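Long-range contacts in esterase Rv0045c (PDB 6WYN), which hydrolyses carboxylic esters, preferring short, straight-chain alkyl esters of about four atoms, and is likely involved in ester and lipid metabolism: residues A[83-93]-A[145-156]; A[67-78]-A[109-120]. One frame throughout, in Å; residues are numbered along the deposited sequence.

Contact 1 of 2, residues A[83-93]-A[145-156]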
loop_
_atom_site.group_PDB
_atom_site.type_symbol
_atom_site.label_atom_id
_atom_site.label_comp_id
_atom_site.label_asym_id
_atom_site.label_seq_id
_atom_site.Cartn_x
_atom_site.Cartn_y
_atom_site.Cartn_z
ATOM N N PRO A 83 11.277 13.131 4.760
ATOM C CA PRO A 83 9.877 12.690 4.822
ATOM C C PRO A 83 9.292 12.737 6.238
ATOM O O PRO A 83 9.966 12.314 7.143
ATOM C CB PRO A 83 9.938 11.228 4.364
ATOM C CG PRO A 83 11.241 11.082 3.635
ATOM C CD PRO A 83 12.181 12.162 4.128
ATOM N N ARG A 84 8.052 13.206 6.386
ATOM C CA ARG A 84 7.287 13.152 7.657
ATOM C C ARG A 84 6.490 11.836 7.755
ATOM O O ARG A 84 6.271 11.369 8.877
ATOM C CB ARG A 84 6.260 14.289 7.738
ATOM C CG ARG A 84 6.747 15.658 8.188
ATOM C CD ARG A 84 5.561 16.554 8.589
ATOM N NE ARG A 84 5.040 16.236 9.919
ATOM C CZ ARG A 84 3.940 16.749 10.484
ATOM N NH1 ARG A 84 3.187 17.623 9.837
ATOM N NH2 ARG A 84 3.590 16.361 11.703
ATOM N N VAL A 85 6.041 11.261 6.629
ATOM C CA VAL A 85 5.144 10.083 6.636
ATOM C C VAL A 85 5.691 9.041 5.683
ATOM O O VAL A 85 6.098 9.401 4.578
ATOM C CB VAL A 85 3.727 10.481 6.202
ATOM C CG1 VAL A 85 2.761 9.331 6.392
ATOM C CG2 VAL A 85 3.264 11.731 6.960
ATOM N N ILE A 86 5.642 7.808 6.105
ATOM C CA ILE A 86 5.895 6.637 5.237
ATOM C C ILE A 86 4.570 5.980 4.881
ATOM O O ILE A 86 3.787 5.727 5.797
ATOM C CB ILE A 86 6.830 5.672 5.971
ATOM C CG1 ILE A 86 8.138 6.346 6.387
ATOM C CG2 ILE A 86 7.064 4.465 5.100
ATOM C CD1 ILE A 86 8.863 5.595 7.502
ATOM N N PHE A 87 4.368 5.655 3.609
ATOM C CA PHE A 87 3.165 4.971 3.107
ATOM C C PHE A 87 3.585 3.619 2.537
ATOM O O PHE A 87 4.562 3.599 1.747
ATOM C CB PHE A 87 2.492 5.823 2.036
ATOM C CG PHE A 87 1.849 7.091 2.519
ATOM C CD1 PHE A 87 2.552 8.276 2.563
ATOM C CD2 PHE A 87 0.505 7.099 2.879
ATOM C CE1 PHE A 87 1.950 9.462 2.975
ATOM C CE2 PHE A 87 -0.088 8.266 3.333
ATOM C CZ PHE A 87 0.621 9.443 3.360
ATOM N N LEU A 88 2.867 2.564 2.907
ATOM C CA LEU A 88 3.086 1.186 2.412
ATOM C C LEU A 88 1.796 0.698 1.770
ATOM O O LEU A 88 0.804 0.547 2.490
ATOM C CB LEU A 88 3.531 0.298 3.565
ATOM C CG LEU A 88 4.724 0.839 4.366
ATOM C CD1 LEU A 88 5.127 -0.128 5.451
ATOM C CD2 LEU A 88 5.949 1.020 3.465
ATOM N N HIS A 89 1.832 0.446 0.470
ATOM C CA HIS A 89 0.684 -0.060 -0.316
ATOM C C HIS A 89 0.292 -1.514 0.005
ATOM O O HIS A 89 0.960 -2.236 0.793
ATOM C CB HIS A 89 1.049 0.065 -1.795
ATOM C CG HIS A 89 2.181 -0.815 -2.198
ATOM N ND1 HIS A 89 1.998 -2.164 -2.461
ATOM C CD2 HIS A 89 3.491 -0.532 -2.441
ATOM C CE1 HIS A 89 3.176 -2.675 -2.825
ATOM N NE2 HIS A 89 4.081 -1.693 -2.850
ATOM N N GLY A 90 -0.771 -1.966 -0.645
ATOM C CA GLY A 90 -1.284 -3.336 -0.450
ATOM C C GLY A 90 -0.686 -4.345 -1.422
ATOM O O GLY A 90 0.023 -3.981 -2.407
ATOM N N GLY A 91 -1.005 -5.622 -1.198
ATOM C CA GLY A 91 -0.800 -6.661 -2.234
ATOM C C GLY A 91 -1.302 -6.232 -3.592
ATOM O O GLY A 91 -2.468 -5.727 -3.711
ATOM N N GLY A 92 -0.505 -6.491 -4.634
ATOM C CA GLY A 92 -0.890 -6.214 -6.026
ATOM C C GLY A 92 -0.881 -4.736 -6.361
ATOM O O GLY A 92 -1.441 -4.374 -7.415
ATOM N N GLN A 93 -0.375 -3.878 -5.467
ATOM C CA GLN A 93 -0.333 -2.404 -5.701
ATOM C C GLN A 93 1.124 -1.952 -5.927
ATOM O O GLN A 93 2.010 -2.795 -5.970
ATOM C CB GLN A 93 -0.978 -1.671 -4.526
ATOM C CG GLN A 93 -2.458 -2.015 -4.334
ATOM C CD GLN A 93 -3.119 -1.100 -3.333
ATOM O OE1 GLN A 93 -2.491 -0.621 -2.365
ATOM N NE2 GLN A 93 -4.420 -0.959 -3.526
ATOM N N ALA A 145 14.171 7.697 5.539
ATOM C CA ALA A 145 13.056 8.341 6.268
ATOM C C ALA A 145 13.249 8.206 7.775
ATOM O O ALA A 145 12.346 7.764 8.478
ATOM C CB ALA A 145 11.746 7.728 5.823
ATOM N N PRO A 146 14.439 8.551 8.314
ATOM C CA PRO A 146 14.699 8.401 9.742
ATOM C C PRO A 146 13.821 9.298 10.635
ATOM O O PRO A 146 13.571 8.951 11.772
ATOM C CB PRO A 146 16.187 8.802 9.863
ATOM C CG PRO A 146 16.444 9.698 8.676
ATOM C CD PRO A 146 15.605 9.078 7.578
ATOM N N GLY A 147 13.348 10.434 10.143
ATOM C CA GLY A 147 12.553 11.327 11.013
ATOM C C GLY A 147 11.054 11.213 10.786
ATOM O O GLY A 147 10.365 12.095 11.221
ATOM N N ALA A 148 10.557 10.244 10.021
ATOM C CA ALA A 148 9.098 10.088 9.825
ATOM C C ALA A 148 8.539 9.312 11.027
ATOM O O ALA A 148 8.708 8.078 11.079
ATOM C CB ALA A 148 8.787 9.408 8.510
ATOM N N GLU A 149 7.881 10.006 11.945
ATOM C CA GLU A 149 7.116 9.380 13.058
ATOM C C GLU A 149 5.989 8.468 12.522
ATOM O O GLU A 149 5.928 7.331 13.031
ATOM C CB GLU A 149 6.545 10.460 13.976
ATOM C CG GLU A 149 7.596 11.092 14.879
ATOM C CD GLU A 149 7.378 12.562 15.217
ATOM O OE1 GLU A 149 6.610 13.250 14.485
ATOM O OE2 GLU A 149 7.995 13.027 16.204
ATOM N N PHE A 150 5.189 8.905 11.523
ATOM C CA PHE A 150 3.902 8.279 11.099
ATOM C C PHE A 150 4.103 7.286 9.951
ATOM O O PHE A 150 4.709 7.617 8.930
ATOM C CB PHE A 150 2.878 9.355 10.692
ATOM C CG PHE A 150 2.866 10.531 11.634
ATOM C CD1 PHE A 150 3.814 11.545 11.523
ATOM C CD2 PHE A 150 2.008 10.557 12.724
ATOM C CE1 PHE A 150 3.858 12.598 12.428
ATOM C CE2 PHE A 150 2.043 11.614 13.631
ATOM C CZ PHE A 150 2.961 12.633 13.482
ATOM N N VAL A 151 3.524 6.097 10.083
ATOM C CA VAL A 151 3.467 5.086 9.006
ATOM C C VAL A 151 2.015 4.756 8.716
ATOM O O VAL A 151 1.295 4.363 9.627
ATOM C CB VAL A 151 4.276 3.836 9.357
ATOM C CG1 VAL A 151 4.317 2.842 8.218
ATOM C CG2 VAL A 151 5.672 4.255 9.775
ATOM N N VAL A 152 1.647 4.908 7.460
ATOM C CA VAL A 152 0.336 4.532 6.918
ATOM C C VAL A 152 0.558 3.320 6.047
ATOM O O VAL A 152 1.330 3.449 5.092
ATOM C CB VAL A 152 -0.251 5.680 6.111
ATOM C CG1 VAL A 152 -1.606 5.320 5.538
ATOM C CG2 VAL A 152 -0.280 6.948 6.939
ATOM N N GLY A 153 -0.156 2.235 6.334
ATOM C CA GLY A 153 -0.051 1.001 5.563
ATOM C C GLY A 153 -1.402 0.462 5.211
ATOM O O GLY A 153 -2.246 0.273 6.140
ATOM N N MET A 154 -1.588 0.093 3.959
ATOM C CA MET A 154 -2.850 -0.561 3.533
ATOM C C MET A 154 -2.642 -2.082 3.379
ATOM O O MET A 154 -1.661 -2.525 2.729
ATOM C CB MET A 154 -3.330 0.046 2.218
ATOM C CG MET A 154 -4.652 -0.498 1.782
ATOM S SD MET A 154 -4.370 -1.522 0.338
ATOM C CE MET A 154 -6.014 -2.144 -0.008
ATOM N N SER A 155 -3.571 -2.884 3.892
ATOM C CA SER A 155 -3.550 -4.379 3.732
ATOM C C SER A 155 -2.133 -4.977 4.016
ATOM O O SER A 155 -1.655 -4.848 5.129
ATOM C CB SER A 155 -4.136 -4.786 2.414
ATOM O OG SER A 155 -4.657 -6.117 2.519
ATOM N N LEU A 156 -1.474 -5.665 3.097
ATOM C CA LEU A 156 -0.102 -6.201 3.341
ATOM C C LEU A 156 0.832 -5.119 3.907
ATOM O O LEU A 156 1.600 -5.391 4.827
ATOM C CB LEU A 156 0.421 -6.713 2.002
ATOM C CG LEU A 156 1.811 -7.346 2.006
ATOM C CD1 LEU A 156 1.903 -8.520 3.001
ATOM C CD2 LEU A 156 2.131 -7.828 0.595
HETATM O O HOH W 1 12.960 11.455 7.462
#
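Pro-83 sets its ring carbon CG against the methyl of Ala-145, while its carbonyl O and Gly-147 N are bridged by a water. Next, Arg-84 runs beside Phe-150, pointing the same way; its guanidinium plane stands 79° from the ring, NH2 lying 3.8 Å from Phe-150 CE1, while NH1 is salt-bridged to Glu-107. From Val-85 onward the two strands run parallel. Ile-86 is held through both backbone atoms, N to Phe-150 O at 3.0 Å and O to Val-152 N at 2.8 Å. Its CG1, anti to the carbonyl carbon (chi1 -57°), reaches Ala-148 CB at 3.8 Å and also meets Ala-145 CB, small methyls that leave room for the branched chain. These are central strands of the alpha/beta-hydrolase sheet, 150-154 leading into the turn at Ser-155, consistent with the nucleophile elbow of this fold. On the opposite face from Ile-86, Phe-87 lies alongside Val-152, ring atom CD2 being 3.6 Å from Val-152 CB. Leu-88 N donates to Val-152 O, Leu-88 O accepts from Met-154 N, and CD1 meets Val-151 CG1. Beyond the strand, Gly-90 CA lies 3.7 Å from Met-154 SD; glycine suits this spot because the sulfur takes the room beside its CA. Gly-91, a substrate-selectivity site, brings its N to Leu-156 CB. Gln-93 crosses Met-154 at about a right angle, OE1 lying 3.4 Å from SD and accepting a hydrogen bond from Gly-90 N.

Contact 2 of 2, residues A[67-78]-A[109-120]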
loop_
_atom_site.group_PDB
_atom_site.type_symbol
_atom_site.label_atom_id
_atom_site.label_comp_id
_atom_site.label_asym_id
_atom_site.label_seq_id
_atom_site.Cartn_x
_atom_site.Cartn_y
_atom_site.Cartn_z
ATOM N N ARG A 67 12.006 9.168 -7.858
ATOM C CA ARG A 67 12.209 7.767 -7.472
ATOM C C ARG A 67 13.572 7.656 -6.777
ATOM O O ARG A 67 14.572 8.278 -7.239
ATOM C CB ARG A 67 12.101 6.862 -8.695
ATOM C CG ARG A 67 12.115 5.395 -8.331
ATOM C CD ARG A 67 11.551 4.534 -9.424
ATOM N NE ARG A 67 10.087 4.650 -9.530
ATOM C CZ ARG A 67 9.181 4.055 -8.734
ATOM N NH1 ARG A 67 7.889 4.209 -8.993
ATOM N NH2 ARG A 67 9.545 3.258 -7.739
ATOM N N VAL A 68 13.609 6.928 -5.665
ATOM C CA VAL A 68 14.873 6.593 -4.957
ATOM C C VAL A 68 14.994 5.060 -4.860
ATOM O O VAL A 68 13.971 4.323 -5.042
ATOM C CB VAL A 68 15.007 7.310 -3.603
ATOM C CG1 VAL A 68 15.023 8.826 -3.739
ATOM C CG2 VAL A 68 13.925 6.907 -2.623
ATOM N N GLN A 69 16.223 4.578 -4.641
ATOM C CA GLN A 69 16.471 3.124 -4.507
ATOM C C GLN A 69 17.605 2.908 -3.513
ATOM O O GLN A 69 18.622 3.684 -3.550
ATOM C CB GLN A 69 16.740 2.517 -5.867
ATOM C CG GLN A 69 17.023 1.009 -5.801
ATOM C CD GLN A 69 17.515 0.450 -7.107
ATOM O OE1 GLN A 69 17.492 1.134 -8.107
ATOM N NE2 GLN A 69 18.082 -0.752 -7.100
ATOM N N ALA A 70 17.449 1.898 -2.653
ATOM C CA ALA A 70 18.573 1.344 -1.870
ATOM C C ALA A 70 18.501 -0.162 -1.990
ATOM O O ALA A 70 17.642 -0.763 -1.302
ATOM C CB ALA A 70 18.545 1.778 -0.441
ATOM N N GLY A 71 19.218 -0.712 -2.969
ATOM C CA GLY A 71 19.281 -2.160 -3.170
ATOM C C GLY A 71 17.967 -2.671 -3.684
ATOM O O GLY A 71 17.506 -2.160 -4.728
ATOM N N ALA A 72 17.382 -3.614 -2.934
ATOM C CA ALA A 72 16.137 -4.342 -3.274
ATOM C C ALA A 72 14.859 -3.464 -3.238
ATOM O O ALA A 72 13.819 -3.930 -3.801
ATOM C CB ALA A 72 16.008 -5.519 -2.338
ATOM N N ILE A 73 14.903 -2.274 -2.642
ATOM C CA ILE A 73 13.708 -1.394 -2.408
ATOM C C ILE A 73 13.786 -0.114 -3.262
ATOM O O ILE A 73 14.758 0.646 -3.118
ATOM C CB ILE A 73 13.578 -1.015 -0.929
ATOM C CG1 ILE A 73 13.452 -2.271 -0.058
ATOM C CG2 ILE A 73 12.381 -0.060 -0.733
ATOM C CD1 ILE A 73 12.363 -3.201 -0.526
ATOM N N SER A 74 12.743 0.127 -4.057
ATOM C CA SER A 74 12.488 1.404 -4.752
ATOM C C SER A 74 11.390 2.159 -3.990
ATOM O O SER A 74 10.576 1.491 -3.310
ATOM C CB SER A 74 12.127 1.146 -6.174
ATOM O OG SER A 74 12.249 2.356 -6.901
ATOM N N ALA A 75 11.380 3.489 -4.061
ATOM C CA ALA A 75 10.371 4.317 -3.385
ATOM C C ALA A 75 10.214 5.612 -4.167
ATOM O O ALA A 75 11.135 5.946 -4.996
ATOM C CB ALA A 75 10.714 4.567 -1.948
ATOM N N LEU A 76 9.062 6.251 -3.986
ATOM C CA LEU A 76 8.855 7.664 -4.417
ATOM C C LEU A 76 9.048 8.569 -3.218
ATOM O O LEU A 76 8.394 8.358 -2.173
ATOM C CB LEU A 76 7.453 7.803 -5.000
ATOM C CG LEU A 76 7.192 6.998 -6.256
ATOM C CD1 LEU A 76 5.765 7.185 -6.727
ATOM C CD2 LEU A 76 8.168 7.391 -7.348
ATOM N N ARG A 77 9.924 9.558 -3.357
ATOM C CA ARG A 77 10.215 10.550 -2.300
ATOM C C ARG A 77 9.592 11.869 -2.738
ATOM O O ARG A 77 10.002 12.417 -3.800
ATOM C CB ARG A 77 11.718 10.680 -2.019
ATOM C CG ARG A 77 12.041 11.569 -0.829
ATOM C CD ARG A 77 13.466 11.420 -0.336
ATOM N NE ARG A 77 14.364 11.869 -1.400
ATOM C CZ ARG A 77 15.658 11.566 -1.476
ATOM N NH1 ARG A 77 16.360 11.985 -2.518
ATOM N NH2 ARG A 77 16.230 10.883 -0.512
ATOM N N TRP A 78 8.643 12.346 -1.929
ATOM C CA TRP A 78 7.817 13.550 -2.200
ATOM C C TRP A 78 8.274 14.698 -1.319
ATOM O O TRP A 78 8.468 14.453 -0.105
ATOM C CB TRP A 78 6.354 13.250 -1.895
ATOM C CG TRP A 78 5.759 12.173 -2.741
ATOM C CD1 TRP A 78 5.829 10.806 -2.585
ATOM C CD2 TRP A 78 4.939 12.417 -3.879
ATOM N NE1 TRP A 78 5.091 10.192 -3.558
ATOM C CE2 TRP A 78 4.514 11.159 -4.350
ATOM C CE3 TRP A 78 4.494 13.588 -4.501
ATOM C CZ2 TRP A 78 3.685 11.046 -5.461
ATOM C CZ3 TRP A 78 3.653 13.467 -5.580
ATOM C CH2 TRP A 78 3.248 12.216 -6.049
ATOM N N ALA A 109 6.944 13.060 2.107
ATOM C CA ALA A 109 6.543 11.650 2.332
ATOM C C ALA A 109 7.414 10.671 1.559
ATOM O O ALA A 109 7.949 11.055 0.555
ATOM C CB ALA A 109 5.104 11.512 1.929
ATOM N N LEU A 110 7.440 9.408 1.982
ATOM C CA LEU A 110 8.127 8.325 1.248
ATOM C C LEU A 110 7.078 7.252 1.016
ATOM O O LEU A 110 6.568 6.685 2.010
ATOM C CB LEU A 110 9.326 7.812 2.052
ATOM C CG LEU A 110 10.255 6.887 1.273
ATOM C CD1 LEU A 110 11.037 7.663 0.235
ATOM C CD2 LEU A 110 11.229 6.136 2.180
ATOM N N ALA A 111 6.788 6.976 -0.232
ATOM C CA ALA A 111 5.887 5.883 -0.626
ATOM C C ALA A 111 6.748 4.745 -1.183
ATOM O O ALA A 111 7.350 4.868 -2.247
ATOM C CB ALA A 111 4.843 6.396 -1.586
ATOM N N VAL A 112 6.786 3.677 -0.409
ATOM C CA VAL A 112 7.726 2.595 -0.759
ATOM C C VAL A 112 7.096 1.517 -1.620
ATOM O O VAL A 112 5.937 1.232 -1.413
ATOM C CB VAL A 112 8.270 1.962 0.531
ATOM C CG1 VAL A 112 9.291 0.913 0.212
ATOM C CG2 VAL A 112 8.857 3.001 1.470
ATOM N N ASP A 113 7.859 0.993 -2.574
ATOM C CA ASP A 113 7.452 -0.236 -3.298
ATOM C C ASP A 113 7.855 -1.442 -2.437
ATOM O O ASP A 113 9.031 -1.578 -2.141
ATOM C CB ASP A 113 8.071 -0.346 -4.687
ATOM C CG ASP A 113 7.535 0.617 -5.748
ATOM O OD1 ASP A 113 6.332 0.968 -5.670
ATOM O OD2 ASP A 113 8.322 1.009 -6.673
ATOM N N LEU A 114 6.883 -2.218 -1.963
ATOM C CA LEU A 114 7.132 -3.443 -1.207
ATOM C C LEU A 114 7.915 -4.396 -2.115
ATOM O O LEU A 114 7.738 -4.402 -3.314
ATOM C CB LEU A 114 5.813 -4.081 -0.757
ATOM C CG LEU A 114 4.994 -3.320 0.292
ATOM C CD1 LEU A 114 3.788 -4.153 0.608
ATOM C CD2 LEU A 114 5.793 -2.978 1.556
ATOM N N PRO A 115 8.752 -5.289 -1.546
ATOM C CA PRO A 115 9.328 -6.387 -2.316
ATOM C C PRO A 115 8.258 -7.007 -3.203
ATOM O O PRO A 115 7.072 -7.191 -2.819
ATOM C CB PRO A 115 9.841 -7.327 -1.232
ATOM C CG PRO A 115 10.198 -6.407 -0.131
ATOM C CD PRO A 115 9.159 -5.298 -0.142
ATOM N N GLY A 116 8.651 -7.315 -4.411
ATOM C CA GLY A 116 7.789 -7.990 -5.376
ATOM C C GLY A 116 6.841 -7.064 -6.087
ATOM O O GLY A 116 5.970 -7.560 -6.791
ATOM N N HIS A 117 6.962 -5.759 -5.890
ATOM C CA HIS A 117 5.992 -4.761 -6.400
ATOM C C HIS A 117 6.721 -3.508 -6.913
ATOM O O HIS A 117 7.833 -3.173 -6.414
ATOM C CB HIS A 117 5.060 -4.385 -5.250
ATOM C CG HIS A 117 4.235 -5.504 -4.716
ATOM N ND1 HIS A 117 4.682 -6.327 -3.697
ATOM C CD2 HIS A 117 2.966 -5.876 -5.017
ATOM C CE1 HIS A 117 3.716 -7.196 -3.417
ATOM N NE2 HIS A 117 2.665 -6.950 -4.236
ATOM N N GLY A 118 6.056 -2.799 -7.805
ATOM C CA GLY A 118 6.516 -1.521 -8.352
ATOM C C GLY A 118 7.854 -1.707 -9.042
ATOM O O GLY A 118 7.912 -2.588 -9.933
ATOM N N HIS A 119 8.890 -1.001 -8.590
ATOM C CA HIS A 119 10.276 -1.176 -9.092
ATOM C C HIS A 119 11.118 -1.917 -8.067
ATOM O O HIS A 119 12.322 -1.980 -8.270
ATOM C CB HIS A 119 10.876 0.180 -9.436
ATOM C CG HIS A 119 10.144 0.845 -10.556
ATOM N ND1 HIS A 119 10.762 1.169 -11.783
ATOM C CD2 HIS A 119 8.856 1.241 -10.666
ATOM C CE1 HIS A 119 9.881 1.763 -12.576
ATOM N NE2 HIS A 119 8.695 1.827 -11.900
ATOM N N SER A 120 10.543 -2.393 -6.963
ATOM C CA SER A 120 11.351 -3.136 -5.959
ATOM C C SER A 120 11.649 -4.553 -6.512
ATOM O O SER A 120 10.834 -5.088 -7.272
ATOM C CB SER A 120 10.707 -3.153 -4.625
ATOM O OG SER A 120 10.819 -1.925 -3.930
HETATM O O HOH W 2 5.744 2.541 -7.821
#
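The antiparallel edge of the alpha/beta-hydrolase sheet is built here, where the hairpin of strands 65-70 and 73-78 lies against strand 109-112 and the loop that follows it. Arg-67 reaches across to that loop: its NH2 forms a salt bridge with Asp-113 OD2 at 2.8 Å, met on the syn side but 33° out of the carboxylate plane. The chain bends at chi3, and a chi4 of -78° turns the guanidinium so that it lies flat on the His-119 ring, centres 3.9 Å apart and planes at 21°, while Leu-76 CD2 touches the opposite face toward its rim. The same NH2 donates in its own plane to Ser-74 OG, and a water joins NH1 to Asp-113 OD1, so the flat group is fixed at its edge as well as on its faces. Arginine suits this place because it offers a broad face and several N-H groups at once; its NH1 is also paired with Glu-45. Asp-113 OD2 takes a second, nearly straight bond from His-119 N, from the opposite face of the carboxylate, which ties the loop back on itself. Ser-120 is a similar clasp: OG accepts a hydrogen bond from Ser-74 N at 2.8 Å and donates to Asp-113 O. From Leu-76 to Trp-78 the strands pair regularly, Leu-76 with Ala-111 and Trp-78 with Ala-109 each exchanging two backbone bonds. On one face, Leu-110 CD1 fits against Ala-75 CB at 3.8 Å and against Arg-77 CB, the small alanine making room for the leucine; farther along, Ile-73 CG2 presses on Val-112 CG1 at a tight 3.4 Å, and Ile-73 CD1 meets Pro-115 CD. On the other face, Ala-109 O lies in plane at the edge of the Trp-78 indole, which packs on helix 99-105.

Both contacts belong to one sheet, and strand 109-112 of contact 2 is the direct neighbour of strand 85-88 of contact 1: Leu-110 N and O probably bond Val-85 O and Phe-87 N. Contact 1 lies nearer the centre of the chain, pairs parallel strands by backbone bonds, with branched and aromatic side chains packing on both faces, and ends at Ser-155, the probable nucleophile, whose OG bonds His-310. Contact 2 is also largely buried but lies toward the antiparallel margin, and there charged and hydroxyl groups supplement the backbone ladder. Beyond the strands, the two loops come together where His-89 NE2 bonds Leu-114 N and its ring meets that of His-117 edge to face.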